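Local atomic coordinates of Esterase/lipase-like protein (Caldicellulosiruptor lactoaceticus 6A, PDB entry 6A6O), a protein that hydrolyses both acetyl esters and beta-1,4-xylosides, acting as a bifunctional acetyl esterase and xylosidase of the BD-FAE family. Residues Q95-H99 with A187-E191; V173-F179 with E228-F233; S50-C56 with N121-N125; C162-C166 with K210-T214. All blocks are in the same frame, centred on the assembly; numbering follows the deposited sequence.

Interaction 1: Q95-H99 with A187-E191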
loop_
_atom_site.group_PDB
_atom_site.type_symbol
_atom_site.label_atom_id
_atom_site.label_comp_id
_atom_site.label_asym_id
_atom_site.label_seq_id
_atom_site.Cartn_x
_atom_site.Cartn_y
_atom_site.Cartn_z
ATOM N N GLN A 95 5.507 8.942 -12.512
ATOM C CA GLN A 95 5.639 9.619 -13.795
ATOM C C GLN A 95 7.087 10.057 -14.016
ATOM O O GLN A 95 7.705 10.615 -13.103
ATOM C CB GLN A 95 4.710 10.835 -13.821
ATOM C CG GLN A 95 4.460 11.449 -15.185
ATOM C CD GLN A 95 3.449 12.577 -15.121
ATOM O OE1 GLN A 95 3.706 13.624 -14.521
ATOM N NE2 GLN A 95 2.288 12.365 -15.725
ATOM N N PRO A 96 7.658 9.854 -15.221
ATOM C CA PRO A 96 6.999 9.423 -16.459
ATOM C C PRO A 96 6.783 7.927 -16.606
ATOM O O PRO A 96 6.339 7.493 -17.665
ATOM C CB PRO A 96 7.960 9.924 -17.548
ATOM C CG PRO A 96 9.287 9.857 -16.912
ATOM C CD PRO A 96 9.082 10.172 -15.446
ATOM N N TYR A 97 7.113 7.134 -15.594
ATOM C CA TYR A 97 6.694 5.746 -15.652
ATOM C C TYR A 97 5.169 5.684 -15.633
ATOM O O TYR A 97 4.492 6.598 -15.151
ATOM C CB TYR A 97 7.266 4.942 -14.486
ATOM C CG TYR A 97 8.734 4.577 -14.618
ATOM C CD1 TYR A 97 9.134 3.485 -15.376
ATOM C CD2 TYR A 97 9.713 5.315 -13.963
ATOM C CE1 TYR A 97 10.476 3.136 -15.483
ATOM C CE2 TYR A 97 11.057 4.975 -14.065
ATOM C CZ TYR A 97 11.428 3.888 -14.826
ATOM O OH TYR A 97 12.755 3.546 -14.926
ATOM N N LYS A 98 4.635 4.602 -16.192
ATOM C CA LYS A 98 3.199 4.371 -16.268
ATOM C C LYS A 98 2.898 2.956 -15.799
ATOM O O LYS A 98 3.803 2.143 -15.577
ATOM C CB LYS A 98 2.670 4.564 -17.696
ATOM C CG LYS A 98 2.632 6.006 -18.133
ATOM C CD LYS A 98 1.959 6.163 -19.474
ATOM C CE LYS A 98 1.586 7.615 -19.687
ATOM N NZ LYS A 98 2.680 8.526 -19.236
ATOM N N HIS A 99 1.609 2.663 -15.668
ATOM C CA HIS A 99 1.181 1.288 -15.473
ATOM C C HIS A 99 1.835 0.394 -16.525
ATOM O O HIS A 99 1.912 0.783 -17.699
ATOM C CB HIS A 99 -0.346 1.194 -15.584
ATOM C CG HIS A 99 -0.862 -0.209 -15.586
ATOM N ND1 HIS A 99 -1.018 -0.947 -14.432
ATOM C CD2 HIS A 99 -1.238 -1.017 -16.604
ATOM C CE1 HIS A 99 -1.479 -2.147 -14.739
ATOM N NE2 HIS A 99 -1.622 -2.213 -16.049
ATOM N N ALA A 187 -1.800 10.228 -14.986
ATOM C CA ALA A 187 -0.408 9.885 -14.716
ATOM C C ALA A 187 -0.163 8.392 -14.887
ATOM O O ALA A 187 0.888 7.982 -15.393
ATOM C CB ALA A 187 -0.010 10.337 -13.307
ATOM N N LEU A 188 -1.128 7.559 -14.490
ATOM C CA LEU A 188 -0.903 6.118 -14.515
ATOM C C LEU A 188 -1.107 5.530 -15.904
ATOM O O LEU A 188 -0.373 4.618 -16.304
ATOM C CB LEU A 188 -1.830 5.429 -13.507
ATOM C CG LEU A 188 -1.600 3.961 -13.168
ATOM C CD1 LEU A 188 -0.231 3.756 -12.538
ATOM C CD2 LEU A 188 -2.715 3.490 -12.219
ATOM N N LEU A 189 -2.087 6.040 -16.658
ATOM C CA LEU A 189 -2.533 5.383 -17.876
ATOM C C LEU A 189 -2.367 6.201 -19.149
ATOM O O LEU A 189 -2.437 5.617 -20.235
ATOM C CB LEU A 189 -4.014 4.983 -17.759
ATOM C CG LEU A 189 -4.307 3.921 -16.693
ATOM C CD1 LEU A 189 -5.776 3.518 -16.718
ATOM C CD2 LEU A 189 -3.406 2.710 -16.893
ATOM N N GLY A 190 -2.161 7.511 -19.062
ATOM C CA GLY A 190 -2.165 8.334 -20.261
ATOM C C GLY A 190 -3.536 8.912 -20.556
ATOM O O GLY A 190 -4.477 8.812 -19.764
ATOM N N GLU A 191 -3.657 9.517 -21.740
ATOM C CA GLU A 191 -4.818 10.359 -22.010
ATOM C C GLU A 191 -5.981 9.632 -22.680
ATOM O O GLU A 191 -7.115 10.125 -22.611
ATOM C CB GLU A 191 -4.409 11.562 -22.867
ATOM C CG GLU A 191 -4.619 12.894 -22.170
ATOM C CD GLU A 191 -4.575 14.067 -23.128
ATOM O OE1 GLU A 191 -3.458 14.498 -23.490
ATOM O OE2 GLU A 191 -5.655 14.560 -23.520
HETATM O O HOH W 1 3.336 8.549 -16.264
#
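Lys98 lays its aliphatic chain across the last turn of helix 182-189. CB rests 3.3 Å from Leu188 O, CG lies about equally far from the carbonyl oxygens of Ala187 and Leu188, and farther out CE passes 3.8 Å from Gly190 N. The chain runs extended as far as CE, then bends at the last torsion (chi4 42°), which puts NZ beside a bridging water. That water accepts from Lys98 NZ at 3.0 Å and donates to both Tyr97 O and Ala187 O, two carbonyls that approach each other without a proton of their own to share. At the carboxyl end of a helix the late carbonyls lack partners in a further turn; here the water serves Ala187 O, while His99 N donates directly to Leu188 O at 2.9 Å, nearly straight (163°) and in the carbonyl plane. Gly190, with positive phi, takes the chain out of the helix just beside Lys98. The loop between strand 86-91 and helix 101-115 is thereby docked onto the end of helix 182-189, with the ammonium of Lys98 placed where it would probably also be favoured by the helix dipole. Beyond the polar part, His99 CB sits 3.7 Å from Leu189 CD2 and also meets CG of Leu188; the His99 and Leu189 side chains run side by side in the same direction. On the other flank the extended Gln95 chain brings NE2 to 3.8 Å from Ala187 CA, a van der Waals touch on the helix. Tyr97 turns its ring from the helix, and its OH is hydrogen-bonded to Asp34 N.

Interaction 2: V173-F179 with E228-F233; sequences VISLAEF and ENSLLF
The Phe179 ring is sandwiched between two glutamates. Over one face Glu228 CB stands 3.6 Å from the ring centroid, 12° off the normal, a CH-pi contact; against the opposite face lies Glu178 CD, offset toward the rim. The bend of Glu228 at chi2 (97°) folds its carboxylate back over the ring, the two planes 29° apart and stacked, with OE2 3.3 Å from Phe179 CE1. Leu232 CD1 approaches the ring obliquely near CD2. Deeper in, Ile174 CD1 packs 3.8 Å from Phe233 CD1, the two side chains crossing at about a right angle.

Between these two packed regions the amide of Asn229 ties helix 228-239 to the loop that follows strand 167-170. Asn229 OD1 takes two backbone donors: Ser175 N at 2.9 Å, almost head-on to the oxygen, and Ile174 N at 3.1 Å, from well above the carbonyl plane. On the other branch Asn229 ND2 donates an N-H to Phe179 O at 2.9 Å, with that oxygen close to the amide plane, and also bonds Pro226 O. Within the loop, Ser175 OG donates to Glu178 O, closing the turn that presents Phe179. In this probable alpha/beta-hydrolase fold, Val173 at the start of the loop touches the presumed Ser-His-Asp triad. Bonded through both ends, the buried Asn229 amide has its flip fixed, and its side chain replaces with directed bonds the regular pairing that the loop backbone lacks.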
loop_
_atom_site.group_PDB
_atom_site.type_symbol
_atom_site.label_atom_id
_atom_site.label_comp_id
_atom_site.label_asym_id
_atom_site.label_seq_id
_atom_site.Cartn_x
_atom_site.Cartn_y
_atom_site.Cartn_z
ATOM N N VAL A 173 -7.649 6.536 -3.689
ATOM C CA VAL A 173 -8.065 6.399 -5.076
ATOM C C VAL A 173 -8.429 4.941 -5.313
ATOM O O VAL A 173 -7.642 4.047 -4.998
ATOM C CB VAL A 173 -6.924 6.854 -5.997
ATOM C CG1 VAL A 173 -7.192 6.497 -7.446
ATOM C CG2 VAL A 173 -6.668 8.367 -5.812
ATOM N N ILE A 174 -9.631 4.686 -5.838
ATOM C CA ILE A 174 -10.093 3.306 -6.000
ATOM C C ILE A 174 -10.580 3.116 -7.427
ATOM O O ILE A 174 -10.104 2.233 -8.160
ATOM C CB ILE A 174 -11.213 2.959 -4.990
ATOM C CG1 ILE A 174 -10.668 2.873 -3.558
ATOM C CG2 ILE A 174 -11.902 1.637 -5.359
ATOM C CD1 ILE A 174 -9.685 1.714 -3.300
ATOM N N SER A 175 -11.538 3.947 -7.823
ATOM C CA SER A 175 -12.125 3.894 -9.151
ATOM C C SER A 175 -11.351 4.780 -10.126
ATOM O O SER A 175 -10.958 5.905 -9.793
ATOM C CB SER A 175 -13.588 4.337 -9.086
ATOM O OG SER A 175 -14.136 4.473 -10.379
ATOM N N LEU A 176 -11.150 4.273 -11.338
ATOM C CA LEU A 176 -10.436 5.013 -12.371
ATOM C C LEU A 176 -11.412 5.812 -13.233
ATOM O O LEU A 176 -11.039 6.813 -13.843
ATOM C CB LEU A 176 -9.620 4.060 -13.247
ATOM C CG LEU A 176 -8.243 3.664 -12.712
ATOM C CD1 LEU A 176 -7.266 3.438 -13.856
ATOM C CD2 LEU A 176 -7.715 4.718 -11.751
ATOM N N ALA A 177 -12.662 5.360 -13.274
ATOM C CA ALA A 177 -13.697 6.029 -14.056
ATOM C C ALA A 177 -14.551 6.929 -13.169
ATOM O O ALA A 177 -14.133 8.025 -12.798
ATOM C CB ALA A 177 -14.565 5.006 -14.771
ATOM N N GLU A 178 -15.750 6.462 -12.836
ATOM C CA GLU A 178 -16.654 7.226 -11.986
ATOM C C GLU A 178 -15.957 7.590 -10.681
ATOM O O GLU A 178 -15.297 6.751 -10.068
ATOM C CB GLU A 178 -17.927 6.428 -11.700
ATOM C CG GLU A 178 -18.826 7.051 -10.644
ATOM C CD GLU A 178 -20.174 7.467 -11.199
ATOM O OE1 GLU A 178 -21.135 6.679 -11.085
ATOM O OE2 GLU A 178 -20.273 8.585 -11.750
ATOM N N PHE A 179 -16.102 8.842 -10.260
ATOM C CA PHE A 179 -15.464 9.302 -9.024
ATOM C C PHE A 179 -13.945 9.196 -9.063
ATOM O O PHE A 179 -13.303 9.214 -8.015
ATOM C CB PHE A 179 -15.997 8.547 -7.794
ATOM C CG PHE A 179 -17.493 8.398 -7.776
ATOM C CD1 PHE A 179 -18.315 9.506 -7.643
ATOM C CD2 PHE A 179 -18.073 7.143 -7.880
ATOM C CE1 PHE A 179 -19.688 9.366 -7.627
ATOM C CE2 PHE A 179 -19.443 6.996 -7.858
ATOM C CZ PHE A 179 -20.251 8.106 -7.730
ATOM N N GLU A 228 -16.865 8.392 -2.253
ATOM C CA GLU A 228 -17.440 7.251 -2.964
ATOM C C GLU A 228 -16.409 6.161 -3.261
ATOM O O GLU A 228 -16.767 4.986 -3.380
ATOM C CB GLU A 228 -18.060 7.717 -4.277
ATOM C CG GLU A 228 -19.377 8.459 -4.091
ATOM C CD GLU A 228 -19.209 9.970 -4.097
ATOM O OE1 GLU A 228 -18.169 10.475 -3.613
ATOM O OE2 GLU A 228 -20.129 10.665 -4.580
ATOM N N ASN A 229 -15.132 6.527 -3.397
ATOM C CA ASN A 229 -14.108 5.520 -3.668
ATOM C C ASN A 229 -14.025 4.494 -2.541
ATOM O O ASN A 229 -13.963 3.281 -2.796
ATOM C CB ASN A 229 -12.751 6.209 -3.890
ATOM C CG ASN A 229 -12.652 6.849 -5.259
ATOM O OD1 ASN A 229 -12.325 6.181 -6.228
ATOM N ND2 ASN A 229 -12.958 8.149 -5.347
ATOM N N SER A 230 -14.025 4.959 -1.286
ATOM C CA SER A 230 -14.002 4.043 -0.150
ATOM C C SER A 230 -15.315 3.287 -0.028
ATOM O O SER A 230 -15.314 2.104 0.315
ATOM C CB SER A 230 -13.716 4.784 1.155
ATOM O OG SER A 230 -12.354 5.171 1.210
ATOM N N LEU A 231 -16.443 3.959 -0.282
ATOM C CA LEU A 231 -17.735 3.284 -0.211
ATOM C C LEU A 231 -17.834 2.159 -1.247
ATOM O O LEU A 231 -18.366 1.079 -0.950
ATOM C CB LEU A 231 -18.867 4.305 -0.398
ATOM C CG LEU A 231 -18.969 5.365 0.705
ATOM C CD1 LEU A 231 -19.959 6.479 0.308
ATOM C CD2 LEU A 231 -19.395 4.693 2.012
ATOM N N LEU A 232 -17.338 2.398 -2.467
ATOM C CA LEU A 232 -17.350 1.359 -3.499
ATOM C C LEU A 232 -16.503 0.160 -3.092
ATOM O O LEU A 232 -16.894 -0.991 -3.325
ATOM C CB LEU A 232 -16.846 1.917 -4.836
ATOM C CG LEU A 232 -17.787 2.823 -5.625
ATOM C CD1 LEU A 232 -17.041 3.450 -6.800
ATOM C CD2 LEU A 232 -18.972 2.023 -6.118
ATOM N N PHE A 233 -15.317 0.404 -2.526
ATOM C CA PHE A 233 -14.479 -0.724 -2.143
ATOM C C PHE A 233 -15.131 -1.504 -1.005
ATOM O O PHE A 233 -15.107 -2.742 -0.999
ATOM C CB PHE A 233 -13.072 -0.242 -1.767
ATOM C CG PHE A 233 -12.019 -1.319 -1.859
ATOM C CD1 PHE A 233 -11.475 -1.672 -3.093
ATOM C CD2 PHE A 233 -11.562 -1.964 -0.717
ATOM C CE1 PHE A 233 -10.491 -2.661 -3.182
ATOM C CE2 PHE A 233 -10.588 -2.963 -0.796
ATOM C CZ PHE A 233 -10.051 -3.308 -2.036
HETATM O O HOH W 2 -10.282 7.630 -7.699
#

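Interaction 3: S50-C56 with N121-N125; sequences SSKQLPC and NIDPN
Gln53 and Asp123 cross at about a right angle, with the amide and carboxylate planes nearly parallel, 10° apart. They touch without a direct hydrogen bond: Gln53 OE1 lies 3.7 Å from Asp123 CB, while NE2 reaches past Ile122 O toward the Pro124 ring. Water joins the polar ends, one molecule donating to Gln53 OE1 and, weakly, to Asp123 OD2. The stronger partner of that carboxylate oxygen is Arg126, in a salt bridge, and OD1 accepts from Asn125 N in an Asx turn, met from above the carboxylate plane.

Beneath these side chains the backbones pair as parallel strands. Leu54 N donates to Asn121 O at 3.0 Å and Asp123 N to Leu54 O at 2.8 Å, so Leu54 bonds on both sides of Ile122. This short bridge lies at the beginning of strand 54-60 in the central mixed sheet, where the chain emerges from helix 117-120 through a Schellman motif at Asn121 and then turns a corner at Pro124. The Asn121 side chain, with CG anti to N (chi1 -169°), extends along the incoming loop, and ND2 donates to Lys52 O at 2.9 Å from above the carbonyl plane. Ser50 OG shapes the same loop as an ST turn, accepting from Lys52 N. On the face that carries Leu54 and Ile122, Ile122 CG2 packs 3.6 Å from Cys56 CB, and both side chains touch Phe88 of the neighbouring strand.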
loop_
_atom_site.group_PDB
_atom_site.type_symbol
_atom_site.label_atom_id
_atom_site.label_comp_id
_atom_site.label_asym_id
_atom_site.label_seq_id
_atom_site.Cartn_x
_atom_site.Cartn_y
_atom_site.Cartn_z
ATOM N N SER A 50 13.543 -6.388 18.327
ATOM C CA SER A 50 12.713 -7.223 19.185
ATOM C C SER A 50 13.302 -8.624 19.242
ATOM O O SER A 50 14.016 -9.055 18.332
ATOM C CB SER A 50 11.265 -7.279 18.689
ATOM O OG SER A 50 10.514 -8.228 19.426
ATOM N N SER A 51 12.982 -9.331 20.326
ATOM C CA SER A 51 13.389 -10.718 20.507
ATOM C C SER A 51 12.385 -11.714 19.937
ATOM O O SER A 51 12.719 -12.895 19.799
ATOM C CB SER A 51 13.608 -11.013 21.997
ATOM O OG SER A 51 12.392 -10.915 22.721
ATOM N N LYS A 52 11.173 -11.274 19.615
ATOM C CA LYS A 52 10.162 -12.107 18.984
ATOM C C LYS A 52 9.950 -11.661 17.541
ATOM O O LYS A 52 10.399 -10.591 17.119
ATOM C CB LYS A 52 8.841 -12.046 19.764
ATOM C CG LYS A 52 8.111 -10.708 19.646
ATOM C CD LYS A 52 7.194 -10.440 20.838
ATOM C CE LYS A 52 6.172 -11.551 21.031
ATOM N NZ LYS A 52 5.128 -11.168 22.023
ATOM N N GLN A 53 9.269 -12.516 16.782
ATOM C CA GLN A 53 8.872 -12.174 15.424
ATOM C C GLN A 53 7.904 -11.001 15.444
ATOM O O GLN A 53 7.008 -10.935 16.290
ATOM C CB GLN A 53 8.199 -13.371 14.758
ATOM C CG GLN A 53 8.940 -13.950 13.591
ATOM C CD GLN A 53 8.159 -15.084 12.959
ATOM O OE1 GLN A 53 7.040 -15.395 13.385
ATOM N NE2 GLN A 53 8.738 -15.706 11.937
ATOM N N LEU A 54 8.070 -10.085 14.495
ATOM C CA LEU A 54 7.171 -8.941 14.503
ATOM C C LEU A 54 6.294 -8.911 13.260
ATOM O O LEU A 54 6.704 -9.372 12.191
ATOM C CB LEU A 54 7.949 -7.626 14.569
ATOM C CG LEU A 54 8.655 -7.384 15.894
ATOM C CD1 LEU A 54 9.410 -6.090 15.792
ATOM C CD2 LEU A 54 7.645 -7.336 17.015
ATOM N N PRO A 55 5.093 -8.348 13.370
ATOM C CA PRO A 55 4.309 -8.035 12.174
ATOM C C PRO A 55 4.903 -6.826 11.466
ATOM O O PRO A 55 5.697 -6.064 12.030
ATOM C CB PRO A 55 2.921 -7.723 12.744
ATOM C CG PRO A 55 3.232 -7.092 14.066
ATOM C CD PRO A 55 4.414 -7.894 14.600
ATOM N N CYS A 56 4.508 -6.660 10.203
ATOM C CA CYS A 56 5.134 -5.688 9.320
ATOM C C CYS A 56 4.074 -5.012 8.459
ATOM O O CYS A 56 3.158 -5.674 7.970
ATOM C CB CYS A 56 6.183 -6.369 8.420
ATOM S SG CYS A 56 6.776 -5.385 7.061
ATOM N N ASN A 121 13.484 -10.565 10.910
ATOM C CA ASN A 121 12.742 -10.855 12.138
ATOM C C ASN A 121 11.266 -10.477 11.998
ATOM O O ASN A 121 10.648 -9.945 12.926
ATOM C CB ASN A 121 13.372 -10.158 13.350
ATOM C CG ASN A 121 12.802 -10.647 14.663
ATOM O OD1 ASN A 121 12.430 -11.814 14.797
ATOM N ND2 ASN A 121 12.709 -9.747 15.638
ATOM N N ILE A 122 10.692 -10.767 10.830
ATOM C CA ILE A 122 9.304 -10.443 10.513
ATOM C C ILE A 122 8.519 -11.733 10.304
ATOM O O ILE A 122 9.030 -12.690 9.713
ATOM C CB ILE A 122 9.233 -9.548 9.260
ATOM C CG1 ILE A 122 9.686 -8.127 9.603
ATOM C CG2 ILE A 122 7.838 -9.574 8.633
ATOM C CD1 ILE A 122 10.098 -7.336 8.396
ATOM N N ASP A 123 7.282 -11.755 10.789
ATOM C CA ASP A 123 6.383 -12.881 10.552
ATOM C C ASP A 123 5.938 -12.854 9.096
ATOM O O ASP A 123 5.290 -11.883 8.678
ATOM C CB ASP A 123 5.198 -12.781 11.502
ATOM C CG ASP A 123 4.208 -13.932 11.368
ATOM O OD1 ASP A 123 4.330 -14.788 10.461
ATOM O OD2 ASP A 123 3.286 -13.979 12.211
ATOM N N PRO A 124 6.281 -13.861 8.282
ATOM C CA PRO A 124 5.888 -13.814 6.862
ATOM C C PRO A 124 4.385 -13.899 6.655
ATOM O O PRO A 124 3.899 -13.581 5.560
ATOM C CB PRO A 124 6.611 -15.027 6.256
ATOM C CG PRO A 124 6.709 -15.990 7.398
ATOM C CD PRO A 124 6.954 -15.131 8.627
ATOM N N ASN A 125 3.631 -14.298 7.674
ATOM C CA ASN A 125 2.179 -14.331 7.588
ATOM C C ASN A 125 1.525 -13.120 8.230
ATOM O O ASN A 125 0.302 -13.097 8.375
ATOM C CB ASN A 125 1.651 -15.621 8.206
ATOM C CG ASN A 125 2.130 -16.834 7.448
ATOM O OD1 ASN A 125 1.994 -16.889 6.227
ATOM N ND2 ASN A 125 2.731 -17.789 8.152
HETATM O O HOH W 3 10.681 -14.669 10.963
HETATM O O HOH W 4 5.060 -14.325 15.020
#

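Interaction 4: C162-C166 with K210-T214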
loop_
_atom_site.group_PDB
_atom_site.type_symbol
_atom_site.label_atom_id
_atom_site.label_comp_id
_atom_site.label_asym_id
_atom_site.label_seq_id
_atom_site.Cartn_x
_atom_site.Cartn_y
_atom_site.Cartn_z
ATOM N N CYS A 162 2.876 -12.648 -3.275
ATOM C CA CYS A 162 2.792 -11.204 -3.104
ATOM C C CYS A 162 1.467 -10.766 -2.478
ATOM O O CYS A 162 1.128 -9.579 -2.535
ATOM C CB CYS A 162 3.024 -10.475 -4.433
ATOM S SG CYS A 162 1.734 -10.714 -5.673
ATOM N N ARG A 163 0.741 -11.683 -1.848
ATOM C CA ARG A 163 -0.524 -11.325 -1.213
ATOM C C ARG A 163 -0.267 -10.703 0.155
ATOM O O ARG A 163 0.378 -11.333 1.004
ATOM C CB ARG A 163 -1.415 -12.550 -1.073
ATOM C CG ARG A 163 -2.687 -12.283 -0.293
ATOM C CD ARG A 163 -3.500 -13.562 -0.084
ATOM N NE ARG A 163 -4.811 -13.330 0.529
ATOM C CZ ARG A 163 -5.026 -13.306 1.844
ATOM N NH1 ARG A 163 -4.020 -13.479 2.697
ATOM N NH2 ARG A 163 -6.250 -13.122 2.314
ATOM N N PRO A 164 -0.728 -9.486 0.409
ATOM C CA PRO A 164 -0.607 -8.936 1.762
ATOM C C PRO A 164 -1.578 -9.620 2.711
ATOM O O PRO A 164 -2.644 -10.104 2.316
ATOM C CB PRO A 164 -0.939 -7.448 1.573
ATOM C CG PRO A 164 -1.867 -7.414 0.408
ATOM C CD PRO A 164 -1.460 -8.586 -0.505
ATOM N N ASP A 165 -1.194 -9.678 3.986
ATOM C CA ASP A 165 -2.030 -10.325 4.982
ATOM C C ASP A 165 -3.110 -9.398 5.541
ATOM O O ASP A 165 -4.028 -9.873 6.209
ATOM C CB ASP A 165 -1.140 -10.879 6.091
ATOM C CG ASP A 165 -0.225 -11.972 5.583
ATOM O OD1 ASP A 165 -0.756 -12.973 5.056
ATOM O OD2 ASP A 165 1.016 -11.816 5.665
ATOM N N CYS A 166 -3.017 -8.098 5.275
ATOM C CA CYS A 166 -4.077 -7.137 5.572
ATOM C C CYS A 166 -3.799 -5.894 4.742
ATOM O O CYS A 166 -2.684 -5.700 4.245
ATOM C CB CYS A 166 -4.159 -6.799 7.071
ATOM S SG CYS A 166 -2.808 -5.747 7.720
ATOM N N LYS A 210 -10.711 -13.976 -1.587
ATOM C CA LYS A 210 -9.358 -14.083 -1.052
ATOM C C LYS A 210 -8.727 -12.737 -0.705
ATOM O O LYS A 210 -7.624 -12.716 -0.152
ATOM C CB LYS A 210 -8.444 -14.807 -2.047
ATOM C CG LYS A 210 -8.962 -16.170 -2.485
ATOM C CD LYS A 210 -9.238 -17.061 -1.295
ATOM C CE LYS A 210 -9.549 -18.491 -1.749
ATOM N NZ LYS A 210 -9.896 -19.364 -0.583
ATOM N N THR A 211 -9.363 -11.626 -1.046
ATOM C CA THR A 211 -8.858 -10.326 -0.611
ATOM C C THR A 211 -8.724 -10.316 0.913
ATOM O O THR A 211 -9.633 -10.786 1.613
ATOM C CB THR A 211 -9.798 -9.210 -1.074
ATOM O OG1 THR A 211 -9.897 -9.224 -2.500
ATOM C CG2 THR A 211 -9.299 -7.831 -0.624
ATOM N N PRO A 212 -7.604 -9.836 1.458
ATOM C CA PRO A 212 -7.394 -9.881 2.916
ATOM C C PRO A 212 -8.271 -8.883 3.649
ATOM O O PRO A 212 -8.820 -7.946 3.044
ATOM C CB PRO A 212 -5.905 -9.522 3.077
ATOM C CG PRO A 212 -5.544 -8.806 1.828
ATOM C CD PRO A 212 -6.387 -9.420 0.740
ATOM N N PRO A 213 -8.405 -9.044 4.964
ATOM C CA PRO A 213 -9.138 -8.056 5.769
ATOM C C PRO A 213 -8.611 -6.649 5.522
ATOM O O PRO A 213 -7.401 -6.430 5.426
ATOM C CB PRO A 213 -8.864 -8.497 7.212
ATOM C CG PRO A 213 -8.469 -9.931 7.121
ATOM C CD PRO A 213 -7.831 -10.131 5.780
ATOM N N THR A 214 -9.535 -5.691 5.447
ATOM C CA THR A 214 -9.238 -4.329 5.015
ATOM C C THR A 214 -9.823 -3.330 6.006
ATOM O O THR A 214 -10.905 -3.545 6.550
ATOM C CB THR A 214 -9.800 -4.079 3.592
ATOM O OG1 THR A 214 -9.176 -4.978 2.670
ATOM C CG2 THR A 214 -9.534 -2.633 3.109
#
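Two hydrogen bonds from Arg163 hold the carbonyl of Lys210: NE donates to Lys210 O at 3.0 Å and NH2 to the same oxygen at 2.9 Å. The grip is side-on, with the acceptor only 3° out of the guanidinium plane. Arg163 reaches it by a fully extended chain from CG to NE, its CG opposite the backbone N about the first bond (chi1 174°). One carbonyl oxygen taking two N-H groups in this way fixes the rotation of the guanidinium. Within the second loop Thr214 OG1 donates to Pro212 O.

Van der Waals packing centres on Pro212. Over one face of that same guanidinium sits Pro212 CB, 3.7 Å from Arg163 NH2. The Pro212 ring is also wedged against the chain: CG lies 3.2 Å from Pro164 O and 4.2 Å from Pro164 CG. Helix 268-278 lies against Cys166 and Pro213 through Trp275.

Both segments are loops leading into neighbouring parallel strands, 167-170 and 214-219, of the central sheet, and here they run roughly side by side, 27° apart, just before the sheet pairing sets in. The first sign of it is a CA-H...O contact from Cys166 CA to Pro213 O at 3.4 Å; the backbone of Pro213 then bonds Ile167.

As for charges, Asp165, whose CB is directed away from the other loop, forms a salt bridge with Arg114 through OD2, which also accepts from Ile127 N.

Interaction 2 is the most buried of the four, an Asn229 amide and aromatic packing close to the presumed active site; the other three are partly buried. Interactions 1 and 3, farther from the chain's centre than interaction 4, lie on opposite sides of it, about 35 Å apart between centres. Interaction 3 is true strand pairing, whereas interaction 4 joins the entrances to two adjacent strands by an arginine and prolines. Neighbours meet: Leu189 of interaction 1 packs on Leu176 of interaction 2, Phe233 of interaction 2 on Thr214 of interaction 4, and the turn at Pro124 and Asn125 in interaction 3 abuts Asp165 of interaction 4. Arg114 serves both of the latter, bonding Pro124 O and Asp165.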